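Local coordinates for protein linoleate 11-lipoxygenase (Gaeumannomyces graminis, PDB 5FX8) that oxygenates linoleic and alpha-linolenic acids at a catalytic manganese centre, giving 11S- and 13R-hydroperoxy fatty acids, at residues Val215-Gln220 with Ile276-Asn281; Ala232-Leu237 with Leu250-Asn255. One frame throughout, in Å; residues are numbered along the deposited sequence.

Interaction 1 of 2, residues Val215-Gln220 with Ile276-Asn281; sequences VDHSYQ and IMFNNN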
# COMPACT_ATOMS: atom_id res chain seq x y z
N VAL A 215 5.94 -12.51 -22.49
CA VAL A 215 5.30 -12.66 -21.19
C VAL A 215 4.53 -13.97 -21.20
O VAL A 215 3.65 -14.17 -22.03
CB VAL A 215 4.36 -11.49 -20.89
CG1 VAL A 215 3.64 -11.73 -19.57
CG2 VAL A 215 5.13 -10.23 -20.87
N ASP A 216 4.85 -14.84 -20.26
CA ASP A 216 4.29 -16.19 -20.24
C ASP A 216 3.40 -16.36 -19.01
O ASP A 216 3.90 -16.70 -17.94
CB ASP A 216 5.42 -17.24 -20.24
CG ASP A 216 4.93 -18.63 -20.63
OD1 ASP A 216 3.75 -18.90 -20.49
OD2 ASP A 216 5.72 -19.46 -21.09
N HIS A 217 2.10 -16.16 -19.15
CA HIS A 217 1.17 -16.52 -18.08
C HIS A 217 0.49 -17.86 -18.30
O HIS A 217 -0.58 -18.09 -17.76
CB HIS A 217 0.11 -15.44 -17.90
CG HIS A 217 0.65 -14.15 -17.42
ND1 HIS A 217 1.66 -14.08 -16.49
CD2 HIS A 217 0.37 -12.87 -17.76
CE1 HIS A 217 1.96 -12.82 -16.27
NE2 HIS A 217 1.20 -12.06 -17.03
N SER A 218 1.10 -18.75 -19.08
CA SER A 218 0.43 -19.98 -19.44
C SER A 218 0.31 -20.95 -18.28
O SER A 218 -0.52 -21.85 -18.33
CB SER A 218 1.17 -20.63 -20.59
OG SER A 218 2.47 -20.95 -20.15
N TYR A 219 1.12 -20.78 -17.23
CA TYR A 219 0.99 -21.61 -16.04
C TYR A 219 -0.39 -21.51 -15.41
O TYR A 219 -0.80 -22.42 -14.68
CB TYR A 219 2.07 -21.22 -15.02
CG TYR A 219 2.23 -22.18 -13.87
CD1 TYR A 219 3.05 -23.30 -13.99
CD2 TYR A 219 1.56 -21.98 -12.67
CE1 TYR A 219 3.19 -24.19 -12.95
CE2 TYR A 219 1.69 -22.87 -11.61
CZ TYR A 219 2.51 -23.99 -11.76
OH TYR A 219 2.66 -24.90 -10.72
N GLN A 220 -1.13 -20.43 -15.64
CA GLN A 220 -2.46 -20.32 -15.07
C GLN A 220 -3.48 -21.23 -15.76
O GLN A 220 -4.64 -21.27 -15.37
CB GLN A 220 -2.94 -18.86 -15.11
CG GLN A 220 -2.05 -17.92 -14.36
CD GLN A 220 -2.43 -16.46 -14.51
OE1 GLN A 220 -3.60 -16.10 -14.66
NE2 GLN A 220 -1.42 -15.61 -14.51
N ILE A 276 -7.41 -7.40 -22.92
CA ILE A 276 -8.09 -7.49 -21.63
C ILE A 276 -7.82 -8.83 -20.96
O ILE A 276 -7.56 -8.90 -19.75
CB ILE A 276 -9.59 -7.22 -21.78
CG1 ILE A 276 -9.84 -5.78 -22.23
CG2 ILE A 276 -10.29 -7.39 -20.45
CD1 ILE A 276 -11.27 -5.42 -22.38
N MET A 277 -7.85 -9.93 -21.72
CA MET A 277 -7.58 -11.22 -21.11
C MET A 277 -6.15 -11.29 -20.58
O MET A 277 -5.90 -11.79 -19.47
CB MET A 277 -7.84 -12.34 -22.11
CG MET A 277 -9.27 -12.41 -22.53
SD MET A 277 -9.65 -13.82 -23.59
CE MET A 277 -9.01 -13.32 -25.16
N PHE A 278 -5.20 -10.78 -21.36
CA PHE A 278 -3.83 -10.72 -20.87
C PHE A 278 -3.73 -9.86 -19.62
O PHE A 278 -2.99 -10.20 -18.70
CB PHE A 278 -2.90 -10.19 -21.96
CG PHE A 278 -1.46 -10.06 -21.53
CD1 PHE A 278 -1.01 -8.93 -20.86
CD2 PHE A 278 -0.54 -11.04 -21.85
CE1 PHE A 278 0.28 -8.80 -20.50
CE2 PHE A 278 0.77 -10.91 -21.48
CZ PHE A 278 1.18 -9.77 -20.80
N ASN A 279 -4.45 -8.76 -19.56
CA ASN A 279 -4.33 -7.92 -18.37
C ASN A 279 -4.89 -8.61 -17.14
O ASN A 279 -4.44 -8.36 -16.02
CB ASN A 279 -5.00 -6.59 -18.62
CG ASN A 279 -4.19 -5.71 -19.53
OD1 ASN A 279 -2.99 -5.86 -19.65
ND2 ASN A 279 -4.85 -4.78 -20.19
N ASN A 280 -5.89 -9.47 -17.34
CA ASN A 280 -6.43 -10.29 -16.28
C ASN A 280 -5.40 -11.28 -15.76
O ASN A 280 -5.22 -11.45 -14.54
CB ASN A 280 -7.65 -11.01 -16.84
CG ASN A 280 -8.33 -11.87 -15.85
OD1 ASN A 280 -8.23 -13.08 -15.88
ND2 ASN A 280 -9.05 -11.25 -14.96
N ASN A 281 -4.70 -11.93 -16.68
CA ASN A 281 -3.66 -12.86 -16.25
C ASN A 281 -2.50 -12.13 -15.58
O ASN A 281 -1.94 -12.62 -14.59
CB ASN A 281 -3.18 -13.68 -17.43
CG ASN A 281 -4.26 -14.56 -17.99
OD1 ASN A 281 -4.44 -14.65 -19.20
ND2 ASN A 281 -5.00 -15.21 -17.12

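Interaction 2 of 2, residues Ala232-Leu237 with Leu250-Asn255; sequences AACQGL and LAIKTN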
# COMPACT_ATOMS: atom_id res chain seq x y z
N ALA A 232 -8.18 -16.86 -19.11
CA ALA A 232 -7.33 -17.51 -20.10
C ALA A 232 -6.01 -17.89 -19.44
O ALA A 232 -5.91 -17.95 -18.21
CB ALA A 232 -7.14 -16.61 -21.32
N ALA A 233 -4.99 -18.16 -20.25
CA ALA A 233 -3.64 -18.37 -19.74
C ALA A 233 -2.68 -17.76 -20.79
O ALA A 233 -1.94 -18.43 -21.49
CB ALA A 233 -3.36 -19.84 -19.47
N CYS A 234 -2.71 -16.44 -20.90
CA CYS A 234 -2.15 -15.79 -22.07
C CYS A 234 -0.63 -15.83 -22.09
O CYS A 234 0.03 -15.73 -21.06
CB CYS A 234 -2.61 -14.35 -22.15
SG CYS A 234 -4.33 -14.22 -22.59
N GLN A 235 -0.10 -16.01 -23.28
CA GLN A 235 1.29 -15.70 -23.57
C GLN A 235 1.25 -14.50 -24.48
O GLN A 235 0.52 -14.50 -25.47
CB GLN A 235 1.99 -16.87 -24.26
CG GLN A 235 2.09 -18.08 -23.43
CD GLN A 235 2.80 -19.17 -24.16
OE1 GLN A 235 3.82 -19.67 -23.71
NE2 GLN A 235 2.27 -19.54 -25.32
N GLY A 236 1.99 -13.46 -24.13
CA GLY A 236 2.08 -12.26 -24.93
C GLY A 236 3.47 -12.17 -25.54
O GLY A 236 4.47 -12.35 -24.85
N LEU A 237 3.50 -11.92 -26.85
CA LEU A 237 4.73 -11.72 -27.59
C LEU A 237 4.85 -10.25 -27.94
O LEU A 237 3.90 -9.65 -28.46
CB LEU A 237 4.72 -12.56 -28.86
CG LEU A 237 6.03 -12.94 -29.50
CD1 LEU A 237 6.91 -13.64 -28.51
CD2 LEU A 237 5.68 -13.88 -30.62
N LEU A 250 2.87 -7.77 -30.29
CA LEU A 250 2.86 -8.55 -31.52
C LEU A 250 1.69 -9.53 -31.54
O LEU A 250 0.81 -9.40 -32.38
CB LEU A 250 4.21 -9.26 -31.71
CG LEU A 250 4.55 -9.65 -33.14
CD1 LEU A 250 6.04 -9.83 -33.36
CD2 LEU A 250 3.85 -10.91 -33.53
N ALA A 251 1.64 -10.50 -30.63
CA ALA A 251 0.56 -11.47 -30.64
C ALA A 251 0.20 -11.86 -29.21
O ALA A 251 0.98 -11.67 -28.28
CB ALA A 251 0.94 -12.71 -31.44
N ILE A 252 -0.99 -12.42 -29.05
CA ILE A 252 -1.47 -12.92 -27.77
C ILE A 252 -2.12 -14.27 -28.01
O ILE A 252 -3.04 -14.38 -28.82
CB ILE A 252 -2.46 -11.94 -27.10
CG1 ILE A 252 -1.77 -10.61 -26.81
CG2 ILE A 252 -3.02 -12.53 -25.81
CD1 ILE A 252 -2.68 -9.55 -26.22
N LYS A 253 -1.67 -15.29 -27.30
CA LYS A 253 -2.21 -16.63 -27.40
C LYS A 253 -2.87 -17.01 -26.08
O LYS A 253 -2.21 -16.97 -25.03
CB LYS A 253 -1.11 -17.63 -27.76
CG LYS A 253 -1.62 -18.91 -28.33
CD LYS A 253 -0.56 -19.96 -28.35
CE LYS A 253 -1.06 -21.18 -29.04
NZ LYS A 253 -0.16 -22.28 -28.74
N THR A 254 -4.14 -17.42 -26.12
CA THR A 254 -4.91 -17.62 -24.90
C THR A 254 -4.52 -18.87 -24.15
O THR A 254 -4.68 -18.93 -22.92
CB THR A 254 -6.39 -17.74 -25.20
OG1 THR A 254 -6.61 -19.03 -25.77
CG2 THR A 254 -6.84 -16.66 -26.15
N ASN A 255 -4.09 -19.91 -24.86
CA ASN A 255 -3.72 -21.19 -24.26
C ASN A 255 -4.86 -21.87 -23.54
O ASN A 255 -4.61 -22.69 -22.66
CB ASN A 255 -2.56 -21.05 -23.28
CG ASN A 255 -1.28 -20.69 -23.94
OD1 ASN A 255 -0.63 -19.74 -23.54
ND2 ASN A 255 -0.91 -21.43 -24.97

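Interaction 1 of 2, residues Val215-Gln220 with Ile276-Asn281
Gln220 and Asn281 join the 3-10 turn after strand 212-216 to helix 268-305 through two hydrogen bonds of unlike geometry. Gln220 NE2 donates to the backbone carbonyl Asn281 O at 3.0 Å, nearly straight at 172° and with the acceptor in the plane of the Gln220 amide. In return Asn281 ND2 reaches Gln220 OE1 at 3.0 Å, but more bent (136°) and from above the carbonyl plane; the two amides are roughly perpendicular. The Gln220 chain is extended beyond CG, which carries its amide across to the helix. Asn281 is buried and its amide has further partners, ND2 also donating to Ala232 O and OD1 accepting from Cys234 N.

Beside this pair, His217 can be followed outward along Asn281. His217 CB is 3.8 Å from Asn281 CB, CG stays near that same carbon, and His217 CD2 lies 3.7 Å from Asn281 CB. NE2, at the tip, passes the Asn281 carbonyl, over which one face of the ring lies, and is hydrogen-bonded to Asp282 OD1. Val215 CG1 covers the opposite face of the imidazole, toward its rim, and also touches Phe278 CZ at 3.4 Å. That benzyl group gets there because its CG is anti to the backbone N. The two rings meet obliquely, their planes 42° apart. Phe164 also meets the Phe278 ring, and backbone bonds tie Val215 and His217 to strand 235-241 and its approach, so the contact sets a sheet strand and its exit turn against the long helix.

Interaction 2 of 2, residues Ala232-Leu237 with Leu250-Asn255
A beta hairpin, strands 235-241 and 246-253, contains this contact, and its two arms run antiparallel at 172° with short-segment axes 4.8 Å apart. Gln235 and Lys253 form a hydrogen-bonded pair: Gln235 N to Lys253 O is 2.9 Å, and the return bond from Lys253 N to Gln235 O is nearly straight at 170°. Gly236 and Ile252 follow as the non-hydrogen-bonded pair, with the CA-H of Ile252 directed at Gln235 O. At Leu237 the pairing is disturbed. Leu237 O accepts from both Leu250 N (2.8 Å) and Ala251 N (3.2 Å), while Leu237 N donates to Ala251 O at 177°. Beyond the strands, Ala233 N still reaches Thr254 O at 2.8 Å.

Cys234 and Ile252 extend the packing on one side, SG touching Ile252 CG2 at 3.9 Å; the isoleucine branch gets there by lying anti to its own backbone N. Helix 268-305 covers these two residues through Met277, Phe278, Trp271 and Ala274. On the other face Gln235, Ala251 and Lys253 meet Phe188. Two donors on one carbonyl, from Leu250 and Ala251 opposite Leu237, identify a classic beta bulge within an antiparallel hairpin.

Overall arrangement
Interactions 1 and 2 lie side by side, their centres about 7 Å apart, and share one antiparallel sheet in which strands 212-216 and 235-241 are neighbours. Probable backbone hydrogen bonds connect them: Val215 O to Gly236 N and His217 N to Cys234 O, each 2.8 Å. Along the chain, the hairpin of 232-237 with 250-255 is nested within the loop closed by 215-220 and 276-281. Helix 268-305 links the contacts spatially, since residues 276-281 also reach Cys234. This helix carries the manganese ligands His290 and His294 farther along, although both contacts lie away from the metal site and are structural packing.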